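Local coordinates for uncharacterized protein YPL067C (Saccharomyces cerevisiae, PDB 5KCI), which is of unknown function but is a cytoplasmic yeast protein of the DUF3605 family, possibly connected with histidine triads and amyloid toxicity, at residues Y96-E99 against P100-H104; F172-R175 against E176-S179; V60-L64 against G65-D69; K49-A52 against G53-M56; A128-N131 against A132-A136. All blocks are in the same frame, centred on the assembly; numbering follows the deposited sequence.

Interaction 1 (Y96-E99 against P100-H104); sequences YNFE and PGVVH
The backbone N-H of Tyr96 is bonded to an imidazole nitrogen rather than a carbonyl: Tyr96 N donates to His104 ND1 at 3.1 Å, nearly straight at 171° and lying close to the plane of the histidine ring. The same imidazole then turns its edge on the tyrosine, with His104 CE1 3.6 Å from Tyr96 CG, a T-shaped pair with planes 78° apart. His104 reaches this place because its CG stands opposite the backbone N (chi1 -173°). Phe98 completes the aromatic cluster, its CE2 3.8 Å from His104 ND1, while its CB presses on Val102 CB at 3.6 Å. At the far end a type II beta turn, Glu99 to Val102, leads into strand 102-109. Val102 N closes it on Glu99 O at 3.1 Å, and Gly101 takes the positive phi that a side chain would resist. A water joins Glu99 OE1 to Pro100 O across the outside of the turn, and Glu99 OE2 is taken by Trp19 N. An alanine in place of His104 would probably leave Tyr96 N without its acceptor and open a gap under the tyrosine ring. Because ND1 accepts a backbone N-H, NE2 is left as the nitrogen that meets His168 ND1, and the bond to Tyr96 N probably fixes the turn of the imidazole.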
# COMPACT_ATOMS: atom_id res chain seq x y z
N TYR A 96 2.39 -8.91 6.14
CA TYR A 96 1.47 -9.59 7.04
C TYR A 96 1.28 -11.05 6.61
O TYR A 96 1.74 -11.47 5.54
CB TYR A 96 0.13 -8.90 7.09
CG TYR A 96 0.16 -7.45 7.62
CD1 TYR A 96 1.33 -6.90 8.13
CD2 TYR A 96 -0.98 -6.68 7.60
CE1 TYR A 96 1.32 -5.55 8.62
CE2 TYR A 96 -0.99 -5.37 8.06
CZ TYR A 96 0.16 -4.82 8.58
OH TYR A 96 0.11 -3.52 9.04
N ASN A 97 0.55 -11.80 7.42
CA ASN A 97 0.51 -13.26 7.29
C ASN A 97 -0.68 -13.63 6.43
O ASN A 97 -1.81 -13.80 6.91
CB ASN A 97 0.42 -13.92 8.65
CG ASN A 97 0.57 -15.42 8.58
OD1 ASN A 97 1.13 -15.95 7.62
ND2 ASN A 97 0.09 -16.11 9.60
N PHE A 98 -0.42 -13.79 5.13
CA PHE A 98 -1.41 -14.09 4.12
C PHE A 98 -1.08 -15.44 3.47
O PHE A 98 0.04 -15.94 3.59
CB PHE A 98 -1.44 -13.00 3.07
CG PHE A 98 -1.77 -11.65 3.60
CD1 PHE A 98 -2.84 -11.48 4.45
CD2 PHE A 98 -1.02 -10.54 3.24
CE1 PHE A 98 -3.17 -10.23 4.94
CE2 PHE A 98 -1.34 -9.29 3.73
CZ PHE A 98 -2.42 -9.14 4.56
N GLU A 99 -2.04 -15.99 2.75
CA GLU A 99 -1.79 -17.29 2.13
C GLU A 99 -0.77 -17.14 0.99
O GLU A 99 -0.60 -16.05 0.44
CB GLU A 99 -3.09 -17.91 1.63
CG GLU A 99 -3.79 -17.18 0.48
CD GLU A 99 -4.91 -17.99 -0.13
OE1 GLU A 99 -4.68 -19.18 -0.46
OE2 GLU A 99 -6.03 -17.45 -0.31
N PRO A 100 -0.08 -18.22 0.62
CA PRO A 100 0.85 -18.12 -0.50
C PRO A 100 0.17 -17.50 -1.71
O PRO A 100 -1.00 -17.77 -1.99
CB PRO A 100 1.23 -19.59 -0.77
CG PRO A 100 1.00 -20.28 0.49
CD PRO A 100 -0.17 -19.59 1.15
N GLY A 101 0.89 -16.64 -2.39
CA GLY A 101 0.41 -16.01 -3.60
C GLY A 101 -0.07 -14.59 -3.37
O GLY A 101 -0.16 -13.82 -4.33
N VAL A 102 -0.36 -14.24 -2.12
CA VAL A 102 -0.72 -12.86 -1.78
C VAL A 102 0.54 -12.04 -1.58
O VAL A 102 1.37 -12.33 -0.72
CB VAL A 102 -1.61 -12.82 -0.54
CG1 VAL A 102 -1.93 -11.35 -0.18
CG2 VAL A 102 -2.90 -13.59 -0.79
N VAL A 103 0.65 -10.95 -2.35
CA VAL A 103 1.80 -10.08 -2.36
C VAL A 103 1.38 -8.82 -1.63
O VAL A 103 0.31 -8.27 -1.92
CB VAL A 103 2.23 -9.77 -3.80
CG1 VAL A 103 3.32 -8.77 -3.85
CG2 VAL A 103 2.69 -11.08 -4.49
N HIS A 104 2.20 -8.37 -0.69
CA HIS A 104 1.86 -7.24 0.17
C HIS A 104 2.70 -6.05 -0.26
O HIS A 104 3.92 -6.01 -0.00
CB HIS A 104 2.13 -7.62 1.62
CG HIS A 104 1.68 -6.62 2.61
ND1 HIS A 104 1.58 -6.92 3.95
CD2 HIS A 104 1.29 -5.33 2.48
CE1 HIS A 104 1.17 -5.85 4.61
NE2 HIS A 104 1.00 -4.87 3.74
O HOH W 1 -2.40 -20.09 -1.42
O HOH W 2 1.68 -14.28 1.15

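Interaction 2 (F172-R175 against E176-S179); sequences FFPR and ERYS
Pro174 O takes two backbone N-H groups at once, from Arg177 N and Tyr178 N, each 2.9 Å away. The two come in differently: Tyr178 N lies nearly along the C=O axis, whereas Arg177 N sits well above the carbonyl plane. Gripped this way, the carbonyl holds the chain in a tight bend between strand 165-172 and helix 180-193. Across the bend the rings of Phe173 and Tyr178 make a T-shaped pair, planes at 87°. Phe173 points its edge, and CD2 stands over the centre of the tyrosine face, 3.8 Å from Tyr178 CD1; Phe173 CB also touches Tyr178 CD2 at 3.7 Å. Tyr178 has CG beside its own backbone N (chi1 -64°), which turns the ring's face to the Phe173 edge and sets it alongside the Pro174 ring. A leucine in place of Tyr178 would probably cost the Phe173 edge the flat face it points into and leave a gap beside Pro174. On the Pro174 ring, Arg177 CD lies 3.8 Å from Pro174 CG, and Glu176 bends back so that its OE1 rests 3.4 Å from Pro174 CB. One water ties the two ends of the bend together, donating to Phe173 O and Tyr178 O and accepting from Arg175 NH1 at 2.6 Å. Arg177 NH2 reaches Ser146 OG. Ser179 is the N-cap of helix 180-193, whose Val183 touches both Phe173 and Tyr178, while Phe173 also packs on Val103 of strand 102-109.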
# COMPACT_ATOMS: atom_id res chain seq x y z
N PHE A 172 -3.35 -10.78 -5.36
CA PHE A 172 -3.42 -12.23 -5.19
C PHE A 172 -3.08 -12.92 -6.51
O PHE A 172 -3.75 -12.71 -7.53
CB PHE A 172 -4.80 -12.66 -4.70
CG PHE A 172 -4.91 -14.16 -4.33
CD1 PHE A 172 -3.83 -14.87 -3.82
CD2 PHE A 172 -6.13 -14.81 -4.45
CE1 PHE A 172 -3.96 -16.20 -3.48
CE2 PHE A 172 -6.26 -16.15 -4.10
CZ PHE A 172 -5.16 -16.84 -3.61
N PHE A 173 -2.05 -13.77 -6.46
CA PHE A 173 -1.61 -14.60 -7.57
C PHE A 173 -1.83 -16.05 -7.13
O PHE A 173 -0.94 -16.65 -6.52
CB PHE A 173 -0.14 -14.36 -7.91
CG PHE A 173 0.18 -12.95 -8.32
CD1 PHE A 173 0.56 -12.01 -7.39
CD2 PHE A 173 0.17 -12.58 -9.64
CE1 PHE A 173 0.90 -10.75 -7.77
CE2 PHE A 173 0.50 -11.32 -10.03
CZ PHE A 173 0.86 -10.38 -9.07
N PRO A 174 -3.00 -16.64 -7.38
CA PRO A 174 -3.22 -18.03 -6.93
C PRO A 174 -2.17 -18.99 -7.47
O PRO A 174 -1.68 -18.84 -8.59
CB PRO A 174 -4.62 -18.36 -7.48
CG PRO A 174 -5.28 -17.00 -7.70
CD PRO A 174 -4.13 -16.12 -8.14
N ARG A 175 -1.80 -19.95 -6.64
CA ARG A 175 -0.74 -20.89 -7.01
C ARG A 175 -1.13 -21.73 -8.22
O ARG A 175 -0.26 -22.20 -8.97
CB ARG A 175 -0.40 -21.76 -5.80
CG ARG A 175 0.47 -21.07 -4.75
CD ARG A 175 1.92 -20.94 -5.22
NE ARG A 175 2.79 -20.42 -4.17
CZ ARG A 175 3.31 -19.19 -4.13
NH1 ARG A 175 3.07 -18.31 -5.10
NH2 ARG A 175 4.08 -18.84 -3.11
N GLU A 176 -2.42 -21.96 -8.43
CA GLU A 176 -2.83 -22.74 -9.60
C GLU A 176 -2.85 -21.90 -10.87
O GLU A 176 -3.09 -22.44 -11.95
CB GLU A 176 -4.19 -23.42 -9.35
CG GLU A 176 -5.42 -22.52 -9.38
CD GLU A 176 -5.65 -21.72 -8.08
OE1 GLU A 176 -4.77 -21.75 -7.17
OE2 GLU A 176 -6.73 -21.09 -7.98
N ARG A 177 -2.54 -20.60 -10.77
CA ARG A 177 -2.54 -19.70 -11.91
C ARG A 177 -1.20 -19.04 -12.17
O ARG A 177 -0.90 -18.73 -13.34
CB ARG A 177 -3.62 -18.62 -11.71
CG ARG A 177 -4.99 -19.23 -11.81
CD ARG A 177 -6.05 -18.43 -11.14
NE ARG A 177 -6.33 -17.20 -11.89
CZ ARG A 177 -7.36 -16.41 -11.62
NH1 ARG A 177 -8.18 -16.67 -10.60
NH2 ARG A 177 -7.56 -15.32 -12.37
N TYR A 178 -0.36 -18.90 -11.16
CA TYR A 178 0.96 -18.30 -11.29
C TYR A 178 1.97 -19.12 -10.51
O TYR A 178 1.73 -19.44 -9.34
CB TYR A 178 0.96 -16.86 -10.74
CG TYR A 178 0.08 -15.87 -11.48
CD1 TYR A 178 0.62 -15.03 -12.45
CD2 TYR A 178 -1.27 -15.73 -11.16
CE1 TYR A 178 -0.18 -14.09 -13.12
CE2 TYR A 178 -2.08 -14.81 -11.82
CZ TYR A 178 -1.53 -13.98 -12.80
OH TYR A 178 -2.31 -13.06 -13.46
N SER A 179 3.08 -19.50 -11.15
CA SER A 179 4.22 -20.04 -10.41
C SER A 179 4.83 -18.95 -9.54
O SER A 179 4.73 -17.76 -9.84
CB SER A 179 5.30 -20.55 -11.36
OG SER A 179 5.89 -19.44 -12.02
O HOH W 3 1.26 -18.05 -6.93

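Interaction 3 (V60-L64 against G65-D69); sequences VLQKL and GWSLD
Leu64 lies over one face of the Trp66 indole, and Leu61 comes up at its edge. The CD1 methyl of Leu64 makes a CH-pi contact with the six-membered ring, 3.7 Å from its centroid and only 11° off the ring normal, while Leu64 CB covers the same indole closer to the rim, 3.8 Å from Trp66 CD2. A leucine chain with CG beside the backbone N and then extended (chi2 -179°) carries CD1 out across the benzene half. Leu61 reaches with CD2, which stops 3.8 Å from Trp66 CB, the two side chains meeting at about a right angle. What brings the tryptophan back over the helix is a Schellman motif: Gly65, with positive phi, is the first residue to leave helical geometry, and Trp66 N bonds to Leu61 O at 2.8 Å while Gly65 N bonds to Gln62 O at 3.3 Å, the latter donor well above the carbonyl plane. A CB on Gly65 would clash with Leu64 O. Gln62, bent at chi2, brings NE2 3.6 Å from Ser67 CB, though the hydrogen bond of that NE2 goes to Gln58 OE1. The contact closes helix 56-64 against the sheet: Leu64 and Trp66 both meet Trp108 of strand 102-109, Leu64 also touches Ala88 and Arg90 of strand 87-91, and Lys110 makes a cation-pi contact with the indole.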
# COMPACT_ATOMS: atom_id res chain seq x y z
N VAL A 60 11.39 8.24 5.81
CA VAL A 60 10.69 7.85 4.59
C VAL A 60 10.70 8.99 3.59
O VAL A 60 11.00 8.79 2.40
CB VAL A 60 9.26 7.40 4.92
CG1 VAL A 60 8.47 7.14 3.66
CG2 VAL A 60 9.32 6.13 5.78
N LEU A 61 10.39 10.20 4.05
CA LEU A 61 10.45 11.36 3.16
C LEU A 61 11.79 11.41 2.46
O LEU A 61 11.85 11.63 1.25
CB LEU A 61 10.24 12.66 3.93
CG LEU A 61 8.83 12.94 4.40
CD1 LEU A 61 8.87 14.09 5.41
CD2 LEU A 61 7.89 13.25 3.22
N GLN A 62 12.87 11.22 3.23
CA GLN A 62 14.21 11.28 2.68
C GLN A 62 14.40 10.21 1.61
O GLN A 62 14.94 10.48 0.54
CB GLN A 62 15.25 11.10 3.78
CG GLN A 62 15.30 12.23 4.82
CD GLN A 62 16.14 13.40 4.37
OE1 GLN A 62 17.11 13.23 3.63
NE2 GLN A 62 15.78 14.60 4.81
N LYS A 63 13.99 8.97 1.92
CA LYS A 63 14.20 7.85 1.01
C LYS A 63 13.38 8.00 -0.27
O LYS A 63 13.82 7.56 -1.33
CB LYS A 63 13.82 6.53 1.67
CG LYS A 63 14.68 6.11 2.86
CD LYS A 63 16.18 6.10 2.56
CE LYS A 63 16.57 5.10 1.50
NZ LYS A 63 18.00 5.27 1.11
N LEU A 64 12.19 8.58 -0.18
CA LEU A 64 11.33 8.70 -1.34
C LEU A 64 11.70 9.91 -2.18
O LEU A 64 11.17 10.05 -3.29
CB LEU A 64 9.87 8.79 -0.92
CG LEU A 64 9.26 7.51 -0.34
CD1 LEU A 64 7.81 7.68 0.04
CD2 LEU A 64 9.39 6.35 -1.32
N GLY A 65 12.58 10.77 -1.68
CA GLY A 65 12.94 11.99 -2.37
C GLY A 65 11.96 13.12 -2.16
O GLY A 65 11.85 14.00 -3.01
N TRP A 66 11.21 13.09 -1.05
CA TRP A 66 10.14 14.04 -0.82
C TRP A 66 10.47 15.08 0.24
O TRP A 66 9.61 15.89 0.59
CB TRP A 66 8.86 13.29 -0.41
CG TRP A 66 8.33 12.35 -1.49
CD1 TRP A 66 8.84 12.17 -2.76
CD2 TRP A 66 7.19 11.48 -1.40
NE1 TRP A 66 8.08 11.23 -3.45
CE2 TRP A 66 7.07 10.79 -2.64
CE3 TRP A 66 6.27 11.20 -0.38
CZ2 TRP A 66 6.07 9.85 -2.88
CZ3 TRP A 66 5.28 10.26 -0.64
CH2 TRP A 66 5.18 9.59 -1.88
N SER A 67 11.70 15.10 0.75
CA SER A 67 12.09 16.09 1.75
C SER A 67 12.08 17.50 1.16
O SER A 67 12.12 17.70 -0.06
CB SER A 67 13.48 15.77 2.31
OG SER A 67 14.47 15.87 1.30
N LEU A 68 12.03 18.50 2.05
CA LEU A 68 12.03 19.89 1.62
C LEU A 68 13.33 20.29 0.94
O LEU A 68 13.35 21.26 0.17
CB LEU A 68 11.76 20.82 2.81
CG LEU A 68 10.50 20.56 3.64
CD1 LEU A 68 10.38 21.60 4.75
CD2 LEU A 68 9.25 20.55 2.78
N ASP A 69 14.42 19.57 1.20
CA ASP A 69 15.67 19.79 0.47
C ASP A 69 15.44 19.70 -1.03
O ASP A 69 15.87 20.57 -1.79
CB ASP A 69 16.71 18.77 0.90
CG ASP A 69 17.08 18.88 2.36
OD1 ASP A 69 17.22 20.02 2.86
OD2 ASP A 69 17.23 17.83 3.02

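Interaction 4 (K49-A52 against G53-M56); sequences KRTA and GLDM
Thr51 O receives Leu54 N at 3.2 Å across a type I beta turn that leads out of helix 38-51, the N-H coming from above the carbonyl plane, 56° out of it, rather than toward a lone pair. The main side-chain contact spans the turn: Met56 SD lies 3.8 Å from Thr51 CB and 3.9 Å from Thr51 CG2, the two chains meeting at about a right angle. Met56 is bent at both chi2 and chi3, and those bends curl its sulfur back toward the helix that the chain has just left. Thr51 keeps its methyl on this side because OG1 sits between the backbone N and the carbonyl carbon (chi1 58°), where it bonds to His47 O in the preceding helical turn. Leu54 adds a lighter contact, its CB 3.6 Å from Thr51 O. Three waters serve the backbone of the turn. One accepts from Gly53 N and donates to Arg50 O at 2.8 Å; another joins Thr51 O to Leu54 O; a third joins Ala52 O to Leu54 O, so that Leu54 O takes two waters. Just beyond, Asp55 is the N-cap of helix 56-64, its OD1 bonded to Gln58 N. One direct backbone bond and three bridging waters satisfy polar atoms of this surface turn, and the threonine splits its roles, the hydroxyl serving the helix and the carbon atoms meeting the methionine sulfur.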
# COMPACT_ATOMS: atom_id res chain seq x y z
N LYS A 49 13.88 -2.32 16.81
CA LYS A 49 15.05 -1.98 17.61
C LYS A 49 15.99 -1.08 16.82
O LYS A 49 16.50 -0.07 17.34
CB LYS A 49 15.78 -3.24 18.07
CG LYS A 49 14.99 -4.11 19.04
CD LYS A 49 15.92 -5.08 19.78
CE LYS A 49 15.39 -6.52 19.79
NZ LYS A 49 14.22 -6.72 20.69
N ARG A 50 16.21 -1.39 15.54
CA ARG A 50 17.20 -0.64 14.77
C ARG A 50 16.76 0.79 14.48
O ARG A 50 17.62 1.67 14.33
CB ARG A 50 17.48 -1.35 13.44
CG ARG A 50 18.19 -2.67 13.58
CD ARG A 50 18.58 -3.20 12.22
NE ARG A 50 17.45 -3.78 11.51
CZ ARG A 50 17.06 -5.04 11.64
NH1 ARG A 50 17.72 -5.86 12.45
NH2 ARG A 50 16.02 -5.49 10.95
N THR A 51 15.46 1.05 14.35
CA THR A 51 14.99 2.39 14.00
C THR A 51 14.45 3.17 15.20
O THR A 51 13.80 4.20 15.01
CB THR A 51 13.90 2.31 12.94
OG1 THR A 51 12.82 1.50 13.43
CG2 THR A 51 14.43 1.72 11.65
N ALA A 52 14.67 2.68 16.42
CA ALA A 52 14.10 3.27 17.60
C ALA A 52 14.61 4.69 17.84
O ALA A 52 13.99 5.43 18.62
CB ALA A 52 14.40 2.40 18.81
N GLY A 53 15.71 5.07 17.19
CA GLY A 53 16.32 6.38 17.37
C GLY A 53 16.01 7.37 16.27
O GLY A 53 16.64 8.44 16.22
N LEU A 54 15.05 7.07 15.40
CA LEU A 54 14.74 7.85 14.22
C LEU A 54 13.30 8.34 14.24
O LEU A 54 12.41 7.64 14.73
CB LEU A 54 14.91 6.98 12.93
CG LEU A 54 16.25 6.30 12.70
CD1 LEU A 54 16.17 5.56 11.36
CD2 LEU A 54 17.44 7.27 12.75
N ASP A 55 13.07 9.49 13.63
CA ASP A 55 11.73 9.90 13.23
C ASP A 55 11.49 9.27 11.85
O ASP A 55 12.05 9.74 10.86
CB ASP A 55 11.61 11.41 13.18
CG ASP A 55 10.21 11.89 12.76
OD1 ASP A 55 9.56 11.25 11.88
OD2 ASP A 55 9.76 12.89 13.32
N MET A 56 10.67 8.21 11.79
CA MET A 56 10.48 7.45 10.55
C MET A 56 9.72 8.22 9.48
O MET A 56 9.88 7.93 8.29
CB MET A 56 9.76 6.13 10.86
CG MET A 56 10.67 5.15 11.61
SD MET A 56 12.16 4.72 10.65
CE MET A 56 11.38 3.96 9.21
O HOH W 4 17.98 4.26 15.31
O HOH W 5 11.01 5.01 15.32
O HOH W 6 12.32 7.60 17.70

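Interaction 5 (A128-N131 against A132-A136); sequences ARMN and AFLQA
Met130 O and Leu134 N make one of four successive i-to-i+4 bonds in the last turns of an alpha-helix, 120-135. That bond is 3.0 Å long and the straightest of the set at 171°. Before it come Ala132 N to Ala128 O at 2.9 Å and Phe133 N to Arg129 O at 3.0 Å; after it, Gln135 N to Asn131 O at 2.8 Å. Every carbonyl from Ala128 to Asn131 is thus used by an N-H one turn on. Ala136 N, just past the helix, makes weak bonds to Ala132 O and Phe133 O, and Phe133 O also accepts from Gln137 NE2. The polar side chains find partners elsewhere in the fold. Asn131 OD1 accepts from Trp151 NE1 on strand 149-152, and the Arg129 guanidinium gives NH2 to Ala80 O and NH1 to Ala199 O at the C-terminus, holding helix, loop and chain end together. The buried face of the helix carries Met130, Phe133 and Leu134 onto the sheet and a nearby loop: Met130 and Leu134 touch Trp151, Met130 and Phe133 touch Leu107, and Phe133 stacks on Phe81 of the loop before strand 87-91 and meets Tyr87 of that strand edge-to-face. Phe133 points that way with its CG opposite the backbone N (chi1 179°). Between neighbouring turns the side chains themselves meet lightly, Met130 SD coming within 4.3 Å of Leu134 CG.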
# COMPACT_ATOMS: atom_id res chain seq x y z
N ALA A 128 -13.12 6.53 -3.18
CA ALA A 128 -13.41 6.47 -4.61
C ALA A 128 -12.17 6.81 -5.42
O ALA A 128 -11.91 6.19 -6.46
CB ALA A 128 -14.56 7.42 -4.96
N ARG A 129 -11.39 7.81 -4.96
CA ARG A 129 -10.16 8.18 -5.66
C ARG A 129 -9.14 7.05 -5.63
O ARG A 129 -8.52 6.74 -6.67
CB ARG A 129 -9.55 9.43 -5.03
CG ARG A 129 -8.29 9.94 -5.74
CD ARG A 129 -8.59 10.49 -7.13
NE ARG A 129 -7.39 11.04 -7.76
CZ ARG A 129 -7.29 11.36 -9.04
NH1 ARG A 129 -8.31 11.17 -9.88
NH2 ARG A 129 -6.16 11.86 -9.52
N MET A 130 -8.94 6.43 -4.46
CA MET A 130 -8.01 5.30 -4.41
C MET A 130 -8.46 4.19 -5.35
O MET A 130 -7.65 3.60 -6.09
CB MET A 130 -7.93 4.76 -2.98
CG MET A 130 -7.01 3.56 -2.84
SD MET A 130 -5.30 3.89 -3.31
CE MET A 130 -4.93 4.96 -1.95
N ASN A 131 -9.75 3.87 -5.31
CA ASN A 131 -10.28 2.82 -6.18
C ASN A 131 -10.04 3.14 -7.65
O ASN A 131 -9.59 2.27 -8.42
CB ASN A 131 -11.76 2.60 -5.88
CG ASN A 131 -11.98 1.78 -4.62
OD1 ASN A 131 -11.17 0.91 -4.29
ND2 ASN A 131 -13.09 2.01 -3.96
N ALA A 132 -10.32 4.37 -8.07
CA ALA A 132 -10.10 4.76 -9.46
C ALA A 132 -8.64 4.62 -9.85
O ALA A 132 -8.32 4.15 -10.97
CB ALA A 132 -10.58 6.19 -9.68
N PHE A 133 -7.75 4.98 -8.94
CA PHE A 133 -6.33 4.90 -9.21
C PHE A 133 -5.92 3.46 -9.47
O PHE A 133 -5.23 3.18 -10.46
CB PHE A 133 -5.52 5.43 -8.03
CG PHE A 133 -4.04 5.34 -8.23
CD1 PHE A 133 -3.42 6.00 -9.27
CD2 PHE A 133 -3.26 4.60 -7.35
CE1 PHE A 133 -2.03 5.92 -9.45
CE2 PHE A 133 -1.88 4.53 -7.51
CZ PHE A 133 -1.27 5.20 -8.55
N LEU A 134 -6.28 2.55 -8.56
CA LEU A 134 -5.90 1.16 -8.77
C LEU A 134 -6.60 0.56 -9.98
O LEU A 134 -6.00 -0.23 -10.73
CB LEU A 134 -6.18 0.35 -7.52
CG LEU A 134 -5.42 0.80 -6.27
CD1 LEU A 134 -5.90 0.02 -5.09
CD2 LEU A 134 -3.90 0.62 -6.48
N GLN A 135 -7.88 0.89 -10.21
CA GLN A 135 -8.62 0.34 -11.34
C GLN A 135 -8.02 0.73 -12.68
O GLN A 135 -8.19 0.02 -13.68
CB GLN A 135 -10.08 0.81 -11.32
CG GLN A 135 -11.01 -0.10 -10.57
CD GLN A 135 -11.20 -1.44 -11.27
OE1 GLN A 135 -11.05 -1.55 -12.50
NE2 GLN A 135 -11.52 -2.45 -10.50
N ALA A 136 -7.33 1.86 -12.73
CA ALA A 136 -6.82 2.39 -13.98
C ALA A 136 -5.49 1.76 -14.39
O ALA A 136 -4.95 2.14 -15.43
CB ALA A 136 -6.66 3.92 -13.88

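How the interactions relate
Along the chain the order is interaction 4, 3, 1, 5, 2. Interactions 4 and 3 adjoin in sequence, their centres about 16 Å apart, at the start and end of helix 56-64. Interactions 1 and 2, centres about 11 Å apart, touch: Gly101 O and Phe173 N, 2.8 Å apart, probably form a hydrogen bond just before strand 102-109 begins and just after its antiparallel neighbour 165-172 ends. Interaction 3 lies across the chain's centre from both, its centre about 29 Å from interaction 1. Interaction 5, on helix 120-135, touches none of them. Interactions 1, 2, 3 and 5 border one four-stranded sheet, while interaction 4 is a surface turn joining helices 38-51 and 56-64.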